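Side-chain contacts in DNA primase (Helicobacter pylori, PDB 4EHS), which synthesises short RNA primers for DNA replication and stimulates the DnaB helicase, which its C-terminal domain, the part described here, binds: residues R39-D44 against Q65-L70; D49-Y54 against G94-E99; G53-G58 against L102-Y107; M137-K140 against L144-I147. All coordinates share one frame; numbering follows the deposited sequence.

Contact 1 (R39-D44 against Q65-L70); sequences RYLLED and QEFDAL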
# COMPACT_ATOMS: atom_id res chain seq x y z
N ARG A 39 11.87 -7.18 -15.47
CA ARG A 39 12.96 -8.14 -15.87
C ARG A 39 13.73 -8.64 -14.61
O ARG A 39 14.10 -9.86 -14.48
CB ARG A 39 13.88 -7.42 -16.89
CG ARG A 39 15.01 -8.44 -17.28
CD ARG A 39 14.45 -9.68 -17.98
NE ARG A 39 15.69 -10.39 -18.40
CZ ARG A 39 16.22 -10.22 -19.59
NH1 ARG A 39 15.51 -9.63 -20.58
NH2 ARG A 39 17.44 -10.78 -19.83
N TYR A 40 14.01 -7.73 -13.69
CA TYR A 40 14.61 -8.13 -12.40
C TYR A 40 13.71 -9.15 -11.70
O TYR A 40 14.21 -10.16 -11.16
CB TYR A 40 14.74 -6.97 -11.46
CG TYR A 40 16.04 -6.18 -11.59
CD1 TYR A 40 17.21 -6.67 -11.06
CD2 TYR A 40 16.06 -4.95 -12.23
CE1 TYR A 40 18.43 -5.94 -11.13
CE2 TYR A 40 17.26 -4.21 -12.33
CZ TYR A 40 18.46 -4.74 -11.81
OH TYR A 40 19.64 -4.03 -11.89
N LEU A 41 12.41 -8.87 -11.62
CA LEU A 41 11.46 -9.86 -10.99
C LEU A 41 11.42 -11.21 -11.73
O LEU A 41 11.26 -12.27 -11.08
CB LEU A 41 10.03 -9.30 -10.98
CG LEU A 41 10.00 -7.86 -10.45
CD1 LEU A 41 8.52 -7.52 -10.49
CD2 LEU A 41 10.51 -7.62 -9.02
N LEU A 42 11.56 -11.20 -13.04
CA LEU A 42 11.62 -12.46 -13.79
C LEU A 42 12.89 -13.26 -13.47
O LEU A 42 12.88 -14.52 -13.51
CB LEU A 42 11.57 -12.16 -15.30
CG LEU A 42 10.14 -11.84 -15.78
CD1 LEU A 42 10.31 -11.20 -17.19
CD2 LEU A 42 9.25 -13.10 -15.90
N GLU A 43 14.00 -12.56 -13.29
CA GLU A 43 15.29 -13.25 -13.09
C GLU A 43 15.45 -13.72 -11.65
O GLU A 43 16.16 -14.71 -11.38
CB GLU A 43 16.49 -12.38 -13.45
CG GLU A 43 16.47 -12.13 -14.97
CD GLU A 43 17.80 -12.33 -15.70
OE1 GLU A 43 18.83 -12.63 -15.05
OE2 GLU A 43 17.84 -12.00 -16.93
N ASP A 44 14.81 -12.99 -10.70
CA ASP A 44 14.99 -13.37 -9.30
C ASP A 44 13.65 -13.21 -8.59
O ASP A 44 13.26 -12.12 -8.25
CB ASP A 44 16.14 -12.60 -8.64
CG ASP A 44 16.43 -13.10 -7.19
OD1 ASP A 44 15.58 -13.77 -6.58
OD2 ASP A 44 17.48 -12.77 -6.74
N GLN A 65 0.24 -5.88 -18.34
CA GLN A 65 -0.07 -7.28 -18.68
C GLN A 65 1.09 -8.20 -18.30
O GLN A 65 0.84 -9.26 -17.77
CB GLN A 65 -0.46 -7.47 -20.18
CG GLN A 65 -1.67 -6.60 -20.50
CD GLN A 65 -2.21 -6.71 -21.92
OE1 GLN A 65 -1.88 -7.63 -22.69
NE2 GLN A 65 -3.07 -5.76 -22.27
N GLU A 66 2.32 -7.77 -18.58
CA GLU A 66 3.51 -8.52 -18.18
C GLU A 66 3.56 -8.74 -16.67
O GLU A 66 3.76 -9.89 -16.20
CB GLU A 66 4.80 -7.81 -18.68
CG GLU A 66 4.90 -7.91 -20.22
CD GLU A 66 4.19 -6.81 -20.98
OE1 GLU A 66 3.34 -6.11 -20.35
OE2 GLU A 66 4.44 -6.71 -22.24
N PHE A 67 3.38 -7.67 -15.90
CA PHE A 67 3.40 -7.81 -14.42
C PHE A 67 2.29 -8.79 -13.96
O PHE A 67 2.52 -9.71 -13.12
CB PHE A 67 3.24 -6.45 -13.72
CG PHE A 67 3.35 -6.54 -12.20
CD1 PHE A 67 4.62 -6.54 -11.58
CD2 PHE A 67 2.21 -6.64 -11.37
CE1 PHE A 67 4.76 -6.63 -10.19
CE2 PHE A 67 2.35 -6.72 -9.98
CZ PHE A 67 3.63 -6.69 -9.38
N ASP A 68 1.08 -8.59 -14.51
CA ASP A 68 -0.01 -9.50 -14.16
C ASP A 68 0.36 -10.96 -14.44
O ASP A 68 0.08 -11.83 -13.62
CB ASP A 68 -1.30 -9.10 -14.94
CG ASP A 68 -2.01 -7.93 -14.29
OD1 ASP A 68 -1.75 -7.63 -13.11
OD2 ASP A 68 -2.80 -7.29 -14.99
N ALA A 69 0.91 -11.26 -15.61
CA ALA A 69 1.23 -12.63 -15.96
C ALA A 69 2.28 -13.20 -15.03
O ALA A 69 2.22 -14.38 -14.66
CB ALA A 69 1.67 -12.73 -17.42
N LEU A 70 3.24 -12.36 -14.66
CA LEU A 70 4.32 -12.79 -13.76
C LEU A 70 3.79 -13.08 -12.36
O LEU A 70 4.39 -13.85 -11.61
CB LEU A 70 5.41 -11.72 -13.71
CG LEU A 70 6.45 -11.88 -12.59
CD1 LEU A 70 7.24 -13.17 -12.77
CD2 LEU A 70 7.39 -10.68 -12.55
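Leu41 and Leu70 meet through different first torsions: in Leu41 CG lies beside the backbone N (chi1 -48°), whereas in Leu70 it stands anti to that atom (chi1 167°). The two side chains cross at about a right angle, and Leu70 CD2 presses on Leu41 CB at 3.4 Å, tighter than ordinary van der Waals contact. The two methyls of Leu70 divide the work, for CD1 turns to the neighbouring Leu42 and touches its CD2 at 3.7 Å. Leu41 CD1 is also shared: besides Leu70 CD2 it reaches Phe67 CE1 at 3.9 Å, coming in at the edge of the ring near its plane. Phe67 stacks on Phe60 as well, and a bound beta-mercaptoethanol lies about 4 Å from its side chain.

No hydrogen bond joins the two segments. Away from this interface, Arg39 and Glu43 form a salt bridge along their own helix. NE and NH2 of Arg39 grip a single oxygen, OE2 of Glu43, at 3.1 and 3.2 Å, and that oxygen lies almost in the guanidinium plane. NH1 bonds separately to the carbonyls of Leu83 and Asp86, which together with the salt bridge should fix the guanidinium's orientation.

Leu80 of helix 78-85 touches both Leu42 and Leu70, while Leu41 also packs on Leu47, Leu48 and Ala51 of helix 45-51. The segment axes run 18° apart, with a closest approach of 10.9 Å. Leucines on both helices fill the space between these nearly parallel axes, as packing within the all-helical helicase-binding domain of DnaG primase.

Contact 2 (D49-Y54 against G94-E99); sequences DLAVGY and GGFEKE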
# COMPACT_ATOMS: atom_id res chain seq x y z
N ASP A 49 8.86 -10.96 -4.22
CA ASP A 49 8.39 -10.96 -2.82
C ASP A 49 8.52 -9.57 -2.20
O ASP A 49 7.59 -9.07 -1.57
CB ASP A 49 9.18 -11.98 -1.98
CG ASP A 49 9.11 -13.43 -2.54
OD1 ASP A 49 8.27 -13.78 -3.40
OD2 ASP A 49 10.00 -14.21 -2.13
N LEU A 50 9.69 -8.94 -2.38
CA LEU A 50 9.90 -7.59 -1.88
C LEU A 50 8.94 -6.62 -2.58
O LEU A 50 8.26 -5.78 -1.93
CB LEU A 50 11.34 -7.16 -2.17
CG LEU A 50 11.63 -5.72 -1.73
CD1 LEU A 50 11.47 -5.57 -0.23
CD2 LEU A 50 13.03 -5.31 -2.16
N ALA A 51 8.91 -6.68 -3.90
CA ALA A 51 8.23 -5.62 -4.68
C ALA A 51 6.74 -5.62 -4.35
O ALA A 51 6.14 -4.56 -4.31
CB ALA A 51 8.41 -5.80 -6.18
N VAL A 52 6.13 -6.80 -4.09
CA VAL A 52 4.66 -6.77 -3.87
C VAL A 52 4.29 -6.09 -2.52
O VAL A 52 3.11 -5.81 -2.33
CB VAL A 52 3.98 -8.17 -4.03
CG1 VAL A 52 4.22 -8.68 -5.44
CG2 VAL A 52 4.55 -9.07 -2.98
N GLY A 53 5.28 -5.80 -1.68
CA GLY A 53 5.14 -4.92 -0.49
C GLY A 53 4.86 -3.46 -0.84
O GLY A 53 4.36 -2.71 0.01
N TYR A 54 5.16 -3.07 -2.10
CA TYR A 54 5.23 -1.60 -2.44
C TYR A 54 4.46 -1.26 -3.72
O TYR A 54 3.95 -0.14 -3.87
CB TYR A 54 6.69 -1.16 -2.60
CG TYR A 54 7.47 -1.36 -1.33
CD1 TYR A 54 7.33 -0.49 -0.25
CD2 TYR A 54 8.29 -2.49 -1.19
CE1 TYR A 54 8.06 -0.71 0.94
CE2 TYR A 54 8.98 -2.74 -0.01
CZ TYR A 54 8.82 -1.84 1.06
OH TYR A 54 9.52 -2.08 2.21
N GLY A 94 22.74 -5.99 -7.07
CA GLY A 94 22.41 -4.90 -6.14
C GLY A 94 21.73 -3.72 -6.79
O GLY A 94 21.63 -2.68 -6.21
N GLY A 95 21.28 -3.86 -8.03
CA GLY A 95 20.73 -2.72 -8.74
C GLY A 95 19.22 -2.61 -8.72
O GLY A 95 18.70 -1.56 -9.11
N PHE A 96 18.51 -3.66 -8.25
CA PHE A 96 17.04 -3.70 -8.32
C PHE A 96 16.35 -2.57 -7.51
O PHE A 96 15.42 -1.89 -8.01
CB PHE A 96 16.52 -4.98 -7.72
CG PHE A 96 15.02 -5.05 -7.67
CD1 PHE A 96 14.27 -5.01 -8.86
CD2 PHE A 96 14.34 -5.07 -6.41
CE1 PHE A 96 12.88 -5.05 -8.81
CE2 PHE A 96 12.97 -5.11 -6.39
CZ PHE A 96 12.25 -5.08 -7.55
N GLU A 97 16.75 -2.43 -6.24
CA GLU A 97 16.04 -1.49 -5.41
C GLU A 97 16.11 -0.06 -5.89
O GLU A 97 15.15 0.67 -5.74
CB GLU A 97 16.51 -1.57 -3.95
CG GLU A 97 15.91 -2.80 -3.37
CD GLU A 97 16.17 -2.95 -1.88
OE1 GLU A 97 16.28 -1.88 -1.18
OE2 GLU A 97 16.16 -4.12 -1.42
N LYS A 98 17.21 0.37 -6.48
CA LYS A 98 17.27 1.73 -7.05
C LYS A 98 16.27 1.91 -8.20
O LYS A 98 15.64 2.95 -8.30
CB LYS A 98 18.68 2.01 -7.56
CG LYS A 98 18.86 3.32 -8.26
CD LYS A 98 20.11 3.21 -9.13
CE LYS A 98 20.67 4.55 -9.58
NZ LYS A 98 20.21 4.90 -10.95
N GLU A 99 16.07 0.89 -9.05
CA GLU A 99 15.10 1.02 -10.13
C GLU A 99 13.70 0.91 -9.57
O GLU A 99 12.83 1.60 -10.08
CB GLU A 99 15.25 -0.10 -11.16
CG GLU A 99 16.67 -0.32 -11.74
CD GLU A 99 17.34 0.93 -12.25
OE1 GLU A 99 16.64 1.94 -12.48
OE2 GLU A 99 18.61 0.90 -12.41
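Ala51 O accepts the backbone N-H of Tyr54 at 2.8 Å, while the CB of the same Ala51 lies at the edge of the Phe96 ring, 4.1 Å from CZ. A second bond of the same i to i+3 kind joins Gly53 N to Leu50 O. With CG anti to the backbone N (chi1 176°), the Phe96 ring reaches Leu50 and Ala51. Both of these partners arrive near the ring plane, Leu50 CD2 at CE2, 4.2 Å away.

Leu50 CD2 also reaches Glu97, whose side chain it crosses at about a right angle. OE2 comes within 3.4 Å of that methyl, with CG and CD of Glu97 close behind, so an extended, largely exposed glutamate borders the apolar patch through both its aliphatic part and its carboxylate. The contact is thus buried around Phe96 and Ala51 and opens toward solvent at Glu97.

Helix 30-43 lies against the buried part: Leu41 touches both Ala51 and Phe96, and Tyr40 meets the Phe96 ring with planes about 60° apart. Here helix 45-51 and helix 96-117 are drawn together against that earlier helix.

Contact 3 (G53-G58 against L102-Y107); sequences GYIHSG and LLILRY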
# COMPACT_ATOMS: atom_id res chain seq x y z
N GLY A 53 5.28 -5.80 -1.68
CA GLY A 53 5.14 -4.92 -0.49
C GLY A 53 4.86 -3.46 -0.84
O GLY A 53 4.36 -2.71 0.01
N TYR A 54 5.16 -3.07 -2.10
CA TYR A 54 5.23 -1.60 -2.44
C TYR A 54 4.46 -1.26 -3.72
O TYR A 54 3.95 -0.14 -3.87
CB TYR A 54 6.69 -1.16 -2.60
CG TYR A 54 7.47 -1.36 -1.33
CD1 TYR A 54 7.33 -0.49 -0.25
CD2 TYR A 54 8.29 -2.49 -1.19
CE1 TYR A 54 8.06 -0.71 0.94
CE2 TYR A 54 8.98 -2.74 -0.01
CZ TYR A 54 8.82 -1.84 1.06
OH TYR A 54 9.52 -2.08 2.21
N ILE A 55 4.37 -2.20 -4.66
CA ILE A 55 3.73 -1.90 -5.90
C ILE A 55 2.68 -2.95 -6.20
O ILE A 55 2.70 -4.11 -5.68
CB ILE A 55 4.73 -1.72 -7.12
CG1 ILE A 55 5.56 -3.00 -7.30
CG2 ILE A 55 5.66 -0.54 -6.87
CD1 ILE A 55 6.28 -3.15 -8.61
N HIS A 56 1.77 -2.53 -7.03
CA HIS A 56 0.79 -3.44 -7.60
C HIS A 56 0.65 -3.16 -9.08
O HIS A 56 1.24 -2.19 -9.64
CB HIS A 56 -0.56 -3.28 -6.85
CG HIS A 56 -1.09 -1.87 -6.91
ND1 HIS A 56 -1.70 -1.38 -8.00
CD2 HIS A 56 -1.00 -0.82 -6.01
CE1 HIS A 56 -2.01 -0.08 -7.81
NE2 HIS A 56 -1.58 0.27 -6.60
N SER A 57 -0.17 -3.99 -9.73
CA SER A 57 -0.42 -3.90 -11.13
C SER A 57 -0.81 -2.50 -11.65
O SER A 57 -0.29 -2.06 -12.69
CB SER A 57 -1.52 -4.93 -11.43
OG SER A 57 -1.92 -4.81 -12.74
N GLY A 58 -1.68 -1.77 -10.93
CA GLY A 58 -2.06 -0.38 -11.24
C GLY A 58 -0.96 0.65 -11.44
O GLY A 58 -1.18 1.67 -12.11
N LEU A 102 12.94 4.30 -8.22
CA LEU A 102 12.67 5.31 -9.25
C LEU A 102 11.30 5.15 -9.86
O LEU A 102 10.65 6.14 -10.09
CB LEU A 102 13.79 5.19 -10.31
CG LEU A 102 13.72 6.22 -11.44
CD1 LEU A 102 13.96 7.58 -10.82
CD2 LEU A 102 14.76 5.86 -12.55
N LEU A 103 10.82 3.90 -10.05
CA LEU A 103 9.50 3.69 -10.55
C LEU A 103 8.45 4.28 -9.59
O LEU A 103 7.50 4.96 -10.02
CB LEU A 103 9.24 2.18 -10.70
CG LEU A 103 7.89 1.85 -11.33
CD1 LEU A 103 7.93 2.24 -12.77
CD2 LEU A 103 7.76 0.33 -11.20
N ILE A 104 8.65 4.00 -8.29
CA ILE A 104 7.71 4.54 -7.29
C ILE A 104 7.78 6.05 -7.24
O ILE A 104 6.70 6.69 -7.17
CB ILE A 104 7.96 3.90 -5.92
CG1 ILE A 104 7.70 2.38 -6.00
CG2 ILE A 104 7.01 4.51 -4.85
CD1 ILE A 104 8.31 1.65 -4.78
N LEU A 105 8.99 6.61 -7.20
CA LEU A 105 9.20 8.09 -7.24
C LEU A 105 8.46 8.70 -8.42
O LEU A 105 7.66 9.66 -8.22
CB LEU A 105 10.69 8.48 -7.23
CG LEU A 105 11.04 9.98 -7.37
CD1 LEU A 105 10.70 10.76 -6.12
CD2 LEU A 105 12.50 10.19 -7.71
N ARG A 106 8.65 8.17 -9.63
CA ARG A 106 7.81 8.59 -10.75
C ARG A 106 6.31 8.58 -10.57
O ARG A 106 5.61 9.57 -10.92
CB ARG A 106 8.18 7.87 -12.03
CG ARG A 106 9.62 8.32 -12.35
CD ARG A 106 9.94 8.02 -13.78
NE ARG A 106 11.31 8.50 -14.14
CZ ARG A 106 11.83 8.17 -15.33
NH1 ARG A 106 11.11 7.45 -16.19
NH2 ARG A 106 13.04 8.55 -15.64
N TYR A 107 5.80 7.51 -9.98
CA TYR A 107 4.37 7.43 -9.67
C TYR A 107 3.95 8.64 -8.78
O TYR A 107 2.96 9.30 -9.06
CB TYR A 107 4.09 6.11 -8.93
CG TYR A 107 2.68 6.04 -8.43
CD1 TYR A 107 1.65 5.53 -9.24
CD2 TYR A 107 2.38 6.47 -7.15
CE1 TYR A 107 0.33 5.48 -8.78
CE2 TYR A 107 1.07 6.44 -6.70
CZ TYR A 107 0.07 5.91 -7.49
OH TYR A 107 -1.24 5.89 -6.98
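Ile104 CD1 packs against two consecutive residues of a loop, 3.9 Å from Tyr54 CB and 4.0 Å from Ile55 CG2. This loop-on-helix packing lies near the centre of the all-helical helicase-binding domain, where the chain between helices 45-51 and 64-71 passes over the long helix 96-117. The closest approach is one carbon further back, where Ile104 CG1 meets Ile55 CG2 at 3.7 Å as the two isoleucines pass each other at a slant.

Ile55 adopts the crowded position for CG1, between its backbone N and carbonyl carbon (chi1 58°); this puts CG2 beside the backbone N and against Ile104. Tyr54 contributes its CB here, while its ring leads away toward Leu144.

Farther out, Ile55 packs on Phe60 and Phe67, and Ile104 on Leu139 and Leu144, so loop, helix 64-71, helix 122-140 and the C-terminal tail all border this pair of isoleucines. Backbone hydrogen bonding between Tyr54 and Ile147 ties the loop to the tail, and Ser57 OG bonds both Lys64 and Asp68. Past His56 the chain enters a 3-10 turn at 57-58, where Gly58 N makes a weak bond of 3.0 Å to His56 ND1, bent to 121° at the hydrogen.

Contact 4 (M137-K140 against L144-I147); sequences MKLK and LVAI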
# COMPACT_ATOMS: atom_id res chain seq x y z
N MSE A 137 10.06 12.72 -0.68
CA MSE A 137 11.16 13.03 0.23
C MSE A 137 11.87 11.75 0.66
O MSE A 137 13.09 11.62 0.49
CB MSE A 137 10.64 13.78 1.46
CG MSE A 137 11.74 14.39 2.32
SE MSE A 137 11.04 15.36 3.86
CE MSE A 137 10.17 13.87 4.77
N LYS A 138 11.11 10.81 1.20
CA LYS A 138 11.63 9.51 1.64
C LYS A 138 12.32 8.76 0.53
O LYS A 138 13.40 8.20 0.76
CB LYS A 138 10.56 8.66 2.29
CG LYS A 138 10.19 9.16 3.67
CD LYS A 138 8.94 8.52 4.20
CE LYS A 138 8.62 9.10 5.57
NZ LYS A 138 8.26 8.02 6.52
N LEU A 139 11.72 8.72 -0.66
CA LEU A 139 12.30 7.97 -1.75
C LEU A 139 13.67 8.54 -2.03
O LEU A 139 14.65 7.81 -2.16
CB LEU A 139 11.38 7.93 -2.98
CG LEU A 139 10.12 7.06 -2.73
CD1 LEU A 139 8.84 7.44 -3.51
CD2 LEU A 139 10.45 5.61 -3.09
N LYS A 140 13.76 9.86 -2.05
CA LYS A 140 15.06 10.46 -2.30
C LYS A 140 15.99 10.25 -1.13
O LYS A 140 17.20 10.27 -1.32
CB LYS A 140 14.91 11.95 -2.62
CG LYS A 140 14.31 12.22 -3.98
CD LYS A 140 13.83 13.67 -4.04
CE LYS A 140 13.78 14.07 -5.50
NZ LYS A 140 12.36 14.17 -5.91
N LEU A 144 12.14 2.88 0.56
CA LEU A 144 11.04 2.47 -0.28
C LEU A 144 9.75 2.90 0.42
O LEU A 144 9.67 2.94 1.68
CB LEU A 144 11.03 0.94 -0.46
CG LEU A 144 12.05 0.46 -1.48
CD1 LEU A 144 12.34 -1.04 -1.48
CD2 LEU A 144 11.44 0.84 -2.84
N VAL A 145 8.73 3.21 -0.37
CA VAL A 145 7.44 3.66 0.19
C VAL A 145 6.40 2.95 -0.66
O VAL A 145 6.54 2.88 -1.88
CB VAL A 145 7.23 5.20 0.06
CG1 VAL A 145 5.90 5.66 0.64
CG2 VAL A 145 8.38 5.92 0.77
N ALA A 146 5.38 2.40 -0.00
CA ALA A 146 4.28 1.69 -0.67
C ALA A 146 3.32 2.61 -1.38
O ALA A 146 3.00 3.70 -0.88
CB ALA A 146 3.52 0.89 0.40
N ILE A 147 2.83 2.20 -2.55
CA ILE A 147 1.67 2.83 -3.21
C ILE A 147 0.35 2.12 -2.86
O ILE A 147 0.02 1.05 -3.46
CB ILE A 147 1.85 2.71 -4.75
CG1 ILE A 147 3.17 3.35 -5.11
CG2 ILE A 147 0.62 3.24 -5.53
CD1 ILE A 147 3.65 3.10 -6.53
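Val145 CG2 carries the apolar part of the contact, touching Lys138 CB at 3.8 Å and Leu139 CG at 4.1 Å. That methyl lies beside the backbone N of Val145, with CG1 anti to the same atom (chi1 180°); this places CG2 against Lys138 and Leu139 together. Leu139 slants across Val145. The CB of Leu139 does not aim straight at the tail; it is the branched end that closes the distance. Further along the tail, Ala146 packs on Ala146 of the second subunit, consistent with the dimer that this domain forms in solution.

Contacts between side chain and backbone come next. Leu139 CD2 lies 4.0 Å from Val145 N and 4.3 Å from Leu144 CA, so that this methyl covers the peptide where the tail passes the helix. Leu144 itself turns its CB away from helix 122-140 and packs on Tyr54 and Arg101. Leu139, in turn, also rests on Ile104 and Phe108 of helix 96-117.

Among the charged groups, Lys138 takes part only through the start of its side chain. Its CB heads toward the tail, but the rest of the chain leads away, with a bend at chi4, and the ammonium group takes no part.

No hydrogen bond links the two segments, and Val145 N, buried here beneath the leucine methyl, has no partner anywhere in the model. The C-terminal tail is therefore held to the helix end by dispersion and apolar burial, apparently at the price of one desolvated backbone N-H.

From the N terminus, helix 30-43 opens contact 1, and helix 45-51 with the loop after it opens contacts 2 and 3 from one shared stretch. Contact 1 closes first, at helix 64-71, so its loop crosses those of both others, which close later and in turn along helix 96-117. Contact 4 follows in series and closes the short turn after helix 122-140. Together contacts 1 to 3 tie helices 30-43, 45-51, 64-71 and 96-117 to one another, and a probable hydrogen bond at Tyr54 and Ile147 joins them to the C-terminal tail of contact 4. Contacts 1 and 4 stay about 10 Å apart at their nearest atoms.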